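Local coordinates for proto-oncogene vav (Homo sapiens, PDB 6NEW), which probably activates Rho-family GTPases such as Rac by promoting nucleotide exchange, using a RhoGEF (DH) domain joined to PH and zinc-binding C1 domains, at residues E87-V92 against F123-R128; K118-F123 against C378-R383. All coordinates share one frame; numbering follows the deposited sequence.

Overall arrangement
Contact 1 lies inside the helical RhoGEF domain. Contact 2 joins that domain to the C1 domain, across 254 intervening residues. Their centres are about 14 Å apart, and both include Phe123, which ends 118-123 and begins 123-128. The two contacts also touch directly. Leu124 CD2 lies 3.9 Å from Leu381 CD1, so segment 123-128 of contact 1 itself touches the C1 loop, through Leu124. At a second point, Val92 O is 3.5 Å from Tyr119 CE2. A zinc ion belongs to contact 2 through Cys378, whereas contact 1 is a metal-free meeting of helices. Together they run from the RhoGEF helices to a zinc site.

Contact 1: E87-V92 against F123-R128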
loop_
_atom_site.group_PDB
_atom_site.type_symbol
_atom_site.label_atom_id
_atom_site.label_comp_id
_atom_site.label_asym_id
_atom_site.label_seq_id
_atom_site.Cartn_x
_atom_site.Cartn_y
_atom_site.Cartn_z
ATOM N N GLU A 87 -8.540 14.975 13.543
ATOM C CA GLU A 87 -9.849 15.476 13.969
ATOM C C GLU A 87 -10.958 14.506 13.561
ATOM O O GLU A 87 -11.764 14.130 14.411
ATOM C CB GLU A 87 -10.108 16.911 13.478
ATOM N N ASP A 88 -10.910 14.010 12.302
ATOM C CA ASP A 88 -11.850 13.025 11.759
ATOM C C ASP A 88 -11.698 11.638 12.412
ATOM O O ASP A 88 -12.708 10.969 12.607
ATOM C CB ASP A 88 -11.768 12.937 10.215
ATOM C CG ASP A 88 -12.996 12.311 9.552
ATOM O OD1 ASP A 88 -13.920 11.937 10.264
ATOM O OD2 ASP A 88 -13.009 12.181 8.310
ATOM N N LEU A 89 -10.451 11.205 12.760
ATOM C CA LEU A 89 -10.238 9.909 13.425
ATOM C C LEU A 89 -10.981 9.886 14.746
ATOM O O LEU A 89 -11.793 8.987 14.968
ATOM C CB LEU A 89 -8.749 9.631 13.674
ATOM C CG LEU A 89 -7.846 9.355 12.475
ATOM C CD1 LEU A 89 -6.466 9.014 12.935
ATOM C CD2 LEU A 89 -8.357 8.201 11.636
ATOM N N LEU A 90 -10.754 10.934 15.576
ATOM C CA LEU A 90 -11.387 11.159 16.873
ATOM C C LEU A 90 -12.911 11.117 16.762
ATOM O O LEU A 90 -13.541 10.486 17.605
ATOM C CB LEU A 90 -10.907 12.492 17.481
ATOM C CG LEU A 90 -11.455 12.918 18.863
ATOM C CD1 LEU A 90 -11.233 11.841 19.933
ATOM C CD2 LEU A 90 -10.824 14.217 19.313
ATOM N N ARG A 91 -13.493 11.697 15.696
ATOM C CA ARG A 91 -14.945 11.657 15.519
ATOM C C ARG A 91 -15.440 10.230 15.218
ATOM O O ARG A 91 -16.354 9.766 15.895
ATOM C CB ARG A 91 -15.424 12.692 14.493
ATOM C CG ARG A 91 -16.895 13.044 14.628
ATOM C CD ARG A 91 -17.512 13.467 13.308
ATOM N NE ARG A 91 -18.967 13.463 13.394
ATOM C CZ ARG A 91 -19.691 14.450 13.912
ATOM N NH1 ARG A 91 -19.106 15.551 14.367
ATOM N NH2 ARG A 91 -21.012 14.340 13.976
ATOM N N VAL A 92 -14.774 9.511 14.283
ATOM C CA VAL A 92 -15.077 8.116 13.909
ATOM C C VAL A 92 -14.915 7.183 15.133
ATOM O O VAL A 92 -15.794 6.362 15.394
ATOM C CB VAL A 92 -14.227 7.657 12.675
ATOM N N PHE A 123 -13.203 3.406 8.404
ATOM C CA PHE A 123 -11.807 3.402 8.847
ATOM C C PHE A 123 -10.817 3.580 7.690
ATOM O O PHE A 123 -9.617 3.623 7.939
ATOM C CB PHE A 123 -11.464 2.097 9.591
ATOM C CG PHE A 123 -12.045 1.841 10.964
ATOM C CD1 PHE A 123 -12.031 2.832 11.941
ATOM C CD2 PHE A 123 -12.477 0.569 11.326
ATOM C CE1 PHE A 123 -12.536 2.583 13.222
ATOM C CE2 PHE A 123 -12.970 0.315 12.610
ATOM C CZ PHE A 123 -12.996 1.324 13.549
ATOM N N LEU A 124 -11.293 3.666 6.432
ATOM C CA LEU A 124 -10.402 3.826 5.280
ATOM C C LEU A 124 -9.681 5.182 5.267
ATOM O O LEU A 124 -8.725 5.370 4.517
ATOM C CB LEU A 124 -11.130 3.546 3.962
ATOM C CG LEU A 124 -11.318 2.064 3.624
ATOM C CD1 LEU A 124 -12.252 1.897 2.461
ATOM C CD2 LEU A 124 -9.985 1.376 3.305
ATOM N N VAL A 125 -10.084 6.085 6.188
ATOM C CA VAL A 125 -9.478 7.393 6.422
ATOM C C VAL A 125 -8.059 7.187 6.977
ATOM O O VAL A 125 -7.252 8.123 6.982
ATOM C CB VAL A 125 -10.357 8.316 7.303
ATOM C CG1 VAL A 125 -11.653 8.718 6.589
ATOM C CG2 VAL A 125 -10.637 7.705 8.679
ATOM N N TYR A 126 -7.742 5.928 7.380
ATOM C CA TYR A 126 -6.414 5.519 7.841
ATOM C C TYR A 126 -5.458 5.413 6.654
ATOM O O TYR A 126 -4.240 5.421 6.839
ATOM C CB TYR A 126 -6.454 4.215 8.656
ATOM C CG TYR A 126 -6.723 4.458 10.125
ATOM C CD1 TYR A 126 -5.709 4.884 10.981
ATOM C CD2 TYR A 126 -7.999 4.296 10.656
ATOM C CE1 TYR A 126 -5.956 5.124 12.329
ATOM C CE2 TYR A 126 -8.259 4.539 11.999
ATOM C CZ TYR A 126 -7.234 4.954 12.831
ATOM O OH TYR A 126 -7.497 5.188 14.150
ATOM N N GLY A 127 -6.028 5.318 5.447
ATOM C CA GLY A 127 -5.291 5.334 4.189
ATOM C C GLY A 127 -4.635 6.696 4.054
ATOM O O GLY A 127 -3.402 6.789 4.061
ATOM N N ARG A 128 -5.480 7.772 4.096
ATOM C CA ARG A 128 -5.084 9.191 4.079
ATOM C C ARG A 128 -4.086 9.528 5.209
ATOM O O ARG A 128 -3.190 10.341 4.980
ATOM C CB ARG A 128 -6.332 10.098 4.170
ATOM C CG ARG A 128 -6.101 11.577 3.811
ATOM C CD ARG A 128 -7.360 12.386 4.087
ATOM N NE ARG A 128 -7.252 13.802 3.725
ATOM C CZ ARG A 128 -6.720 14.752 4.491
ATOM N NH1 ARG A 128 -6.174 14.443 5.661
ATOM N NH2 ARG A 128 -6.694 16.012 4.078
#
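Leu89 of helix 86-105 and Val125 of helix 125-131 mark the closest backbone approach, with their CA atoms 7.5 Å apart. Both helices belong to the helical RhoGEF (DH) domain, and the contact packs one on the other. No hydrogen bond crosses. CG of Leu89 stands anti to the carbonyl carbon (chi1 -69°), which turns the branch toward Tyr126; with chi2 extended, both methyls reach its ring. CD2 makes a CH-pi contact over one face of the Tyr126 ring, 3.8 Å from the centroid and 17° off the ring normal. It is displaced toward the rim, nearest Tyr126 CZ at 3.6 Å. CD1 stays farther from the ring, 4.0 Å from Tyr126 CE1. Leu89 CD2 also lies 3.8 Å from Val125 CG2, so this one methyl touches both the ring and the valine. Val125 CG1 meets Asp88 OD2 at 4.1 Å, where the two side chains cross at about a right angle. Pro175 touches both Leu89 and Tyr126. The Tyr126 hydroxyl is hydrogen-bonded to that of Tyr55 in helix 37-71. The contact is apolar at its buried centre and polar at its exposed Asp88 margin, and the buried hydroxyl is satisfied from a third helix.

Contact 2: K118-F123 against C378-R383; sequences KYKERF and CQMLLR. With ZN (zinc ion), chain B.
Lys120 and Glu121 of the RhoGEF domain meet Met380 and Leu381 of the C1 domain, a small zinc-binding fold. The C1 segment is a loop that starts at a metal ligand. Cys378 binds the zinc ion through SG at 2.3 Å, and Cys375, His400 and Cys403 complete the site. SG also accepts a hydrogen bond from Met380 N at 3.5 Å, with an angle of 157° at the hydrogen. Gln379 takes a left-handed backbone conformation, with a phi of 71°. Gln379 O takes a hydrogen bond from a water at 2.7 Å, and that water accepts one from Lys120 NZ. Met380 starts out away from the RhoGEF segment, but its chain brings SD to 4.3 Å from Lys120 NZ. Leu381 points toward the RhoGEF segment and meets Lys120 end to end, with CD1 3.9 Å from Lys120 CE. Lys120 leaves its backbone with CG anti to N (chi1 -177°) and, despite a bend at chi2, extends to the loop. Leu381 CD2 lies beside the carboxylate of Glu121, 4.2 Å from OE2. Asp211 of helix 196-235 gathers several of these groups: it forms salt bridges with Lys120 and, farther along the loop, with Arg383. This shared carboxylate would be expected to offset the charge of the buried lysine. The backbone of Leu381 links the interface to the metal: its N bonds Asp211 OD2, and its O accepts from NE2 of His400, whose ND1 binds the zinc.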
loop_
_atom_site.group_PDB
_atom_site.type_symbol
_atom_site.label_atom_id
_atom_site.label_comp_id
_atom_site.label_asym_id
_atom_site.label_seq_id
_atom_site.Cartn_x
_atom_site.Cartn_y
_atom_site.Cartn_z
ATOM N N LYS A 118 -19.407 -2.665 9.952
ATOM C CA LYS A 118 -20.004 -1.353 9.652
ATOM C C LYS A 118 -18.938 -0.240 9.538
ATOM O O LYS A 118 -18.992 0.581 8.621
ATOM C CB LYS A 118 -21.060 -1.006 10.728
ATOM C CG LYS A 118 -21.702 0.376 10.625
ATOM C CD LYS A 118 -22.539 0.687 11.863
ATOM C CE LYS A 118 -22.958 2.135 11.891
ATOM N NZ LYS A 118 -24.321 2.286 12.458
ATOM N N TYR A 119 -17.970 -0.234 10.458
ATOM C CA TYR A 119 -16.930 0.782 10.520
ATOM C C TYR A 119 -15.708 0.524 9.639
ATOM O O TYR A 119 -14.867 1.414 9.542
ATOM C CB TYR A 119 -16.516 1.000 11.980
ATOM C CG TYR A 119 -17.419 1.982 12.690
ATOM C CD1 TYR A 119 -18.659 1.588 13.185
ATOM C CD2 TYR A 119 -17.048 3.314 12.842
ATOM C CE1 TYR A 119 -19.506 2.495 13.819
ATOM C CE2 TYR A 119 -17.880 4.227 13.485
ATOM C CZ TYR A 119 -19.106 3.810 13.979
ATOM O OH TYR A 119 -19.937 4.696 14.614
ATOM N N LYS A 120 -15.628 -0.651 8.969
ATOM C CA LYS A 120 -14.528 -1.056 8.079
ATOM C C LYS A 120 -14.166 0.022 7.048
ATOM O O LYS A 120 -13.034 0.518 7.053
ATOM C CB LYS A 120 -14.869 -2.377 7.374
ATOM C CG LYS A 120 -13.753 -2.908 6.479
ATOM C CD LYS A 120 -14.324 -3.642 5.292
ATOM C CE LYS A 120 -13.251 -4.350 4.520
ATOM N NZ LYS A 120 -13.844 -5.162 3.424
ATOM N N GLU A 121 -15.137 0.393 6.186
ATOM C CA GLU A 121 -14.935 1.407 5.147
ATOM C C GLU A 121 -14.882 2.819 5.738
ATOM O O GLU A 121 -14.251 3.693 5.139
ATOM C CB GLU A 121 -15.940 1.265 3.987
ATOM C CG GLU A 121 -15.541 0.130 3.048
ATOM C CD GLU A 121 -16.577 -0.430 2.092
ATOM O OE1 GLU A 121 -17.358 0.364 1.519
ATOM O OE2 GLU A 121 -16.549 -1.660 1.850
ATOM N N ARG A 122 -15.464 3.023 6.948
ATOM C CA ARG A 122 -15.383 4.309 7.656
ATOM C C ARG A 122 -13.938 4.520 8.145
ATOM O O ARG A 122 -13.486 5.661 8.231
ATOM C CB ARG A 122 -16.389 4.392 8.822
ATOM C CG ARG A 122 -17.840 4.425 8.361
ATOM C CD ARG A 122 -18.804 4.741 9.483
ATOM N NE ARG A 122 -20.184 4.477 9.078
ATOM C CZ ARG A 122 -21.259 4.860 9.759
ATOM N NH1 ARG A 122 -21.124 5.547 10.890
ATOM N NH2 ARG A 122 -22.472 4.571 9.316
ATOM N N PHE A 123 -13.203 3.406 8.404
ATOM C CA PHE A 123 -11.807 3.402 8.847
ATOM C C PHE A 123 -10.817 3.580 7.690
ATOM O O PHE A 123 -9.617 3.623 7.939
ATOM C CB PHE A 123 -11.464 2.097 9.591
ATOM C CG PHE A 123 -12.045 1.841 10.964
ATOM C CD1 PHE A 123 -12.031 2.832 11.941
ATOM C CD2 PHE A 123 -12.477 0.569 11.326
ATOM C CE1 PHE A 123 -12.536 2.583 13.222
ATOM C CE2 PHE A 123 -12.970 0.315 12.610
ATOM C CZ PHE A 123 -12.996 1.324 13.549
ATOM N N CYS A 378 -14.137 -12.181 -4.327
ATOM C CA CYS A 378 -13.994 -12.368 -2.884
ATOM C C CYS A 378 -14.723 -11.321 -2.033
ATOM O O CYS A 378 -14.880 -11.534 -0.827
ATOM C CB CYS A 378 -12.520 -12.461 -2.502
ATOM S SG CYS A 378 -11.625 -10.907 -2.706
ATOM N N GLN A 379 -15.171 -10.198 -2.644
ATOM C CA GLN A 379 -15.888 -9.089 -1.983
ATOM C C GLN A 379 -14.980 -8.267 -1.058
ATOM O O GLN A 379 -15.464 -7.341 -0.392
ATOM C CB GLN A 379 -17.185 -9.537 -1.256
ATOM C CG GLN A 379 -18.035 -10.628 -1.954
ATOM C CD GLN A 379 -18.530 -10.279 -3.337
ATOM O OE1 GLN A 379 -18.968 -9.153 -3.612
ATOM N NE2 GLN A 379 -18.493 -11.256 -4.235
ATOM N N MET A 380 -13.660 -8.563 -1.043
ATOM C CA MET A 380 -12.692 -7.783 -0.279
ATOM C C MET A 380 -12.235 -6.602 -1.136
ATOM O O MET A 380 -12.325 -6.639 -2.364
ATOM C CB MET A 380 -11.493 -8.621 0.199
ATOM C CG MET A 380 -11.856 -9.748 1.173
ATOM S SD MET A 380 -12.888 -9.242 2.583
ATOM C CE MET A 380 -13.918 -10.702 2.740
ATOM N N LEU A 381 -11.806 -5.536 -0.479
ATOM C CA LEU A 381 -11.370 -4.292 -1.098
ATOM C C LEU A 381 -10.185 -4.457 -2.024
ATOM O O LEU A 381 -9.289 -5.244 -1.729
ATOM C CB LEU A 381 -10.946 -3.297 0.005
ATOM C CG LEU A 381 -12.030 -2.620 0.810
ATOM C CD1 LEU A 381 -11.453 -1.978 2.051
ATOM C CD2 LEU A 381 -12.728 -1.577 -0.003
ATOM N N LEU A 382 -10.133 -3.625 -3.080
ATOM C CA LEU A 382 -8.973 -3.527 -3.945
ATOM C C LEU A 382 -8.035 -2.563 -3.208
ATOM O O LEU A 382 -8.439 -1.471 -2.838
ATOM C CB LEU A 382 -9.351 -3.080 -5.362
ATOM C CG LEU A 382 -9.650 -4.267 -6.256
ATOM C CD1 LEU A 382 -10.689 -3.957 -7.256
ATOM C CD2 LEU A 382 -8.425 -4.753 -6.938
ATOM N N ARG A 383 -6.838 -3.043 -2.878
ATOM C CA ARG A 383 -5.853 -2.394 -2.013
ATOM C C ARG A 383 -4.861 -1.450 -2.664
ATOM O O ARG A 383 -4.181 -1.822 -3.615
ATOM C CB ARG A 383 -5.068 -3.462 -1.249
ATOM C CG ARG A 383 -5.900 -4.221 -0.250
ATOM C CD ARG A 383 -5.677 -5.694 -0.401
ATOM N NE ARG A 383 -6.770 -6.460 0.189
ATOM C CZ ARG A 383 -6.955 -7.756 -0.017
ATOM N NH1 ARG A 383 -6.120 -8.440 -0.786
ATOM N NH2 ARG A 383 -7.979 -8.382 0.549
HETATM ZN ZN ZN B . -10.620 -10.748 -4.824
HETATM O O HOH W 1 -15.526 -5.051 1.046
#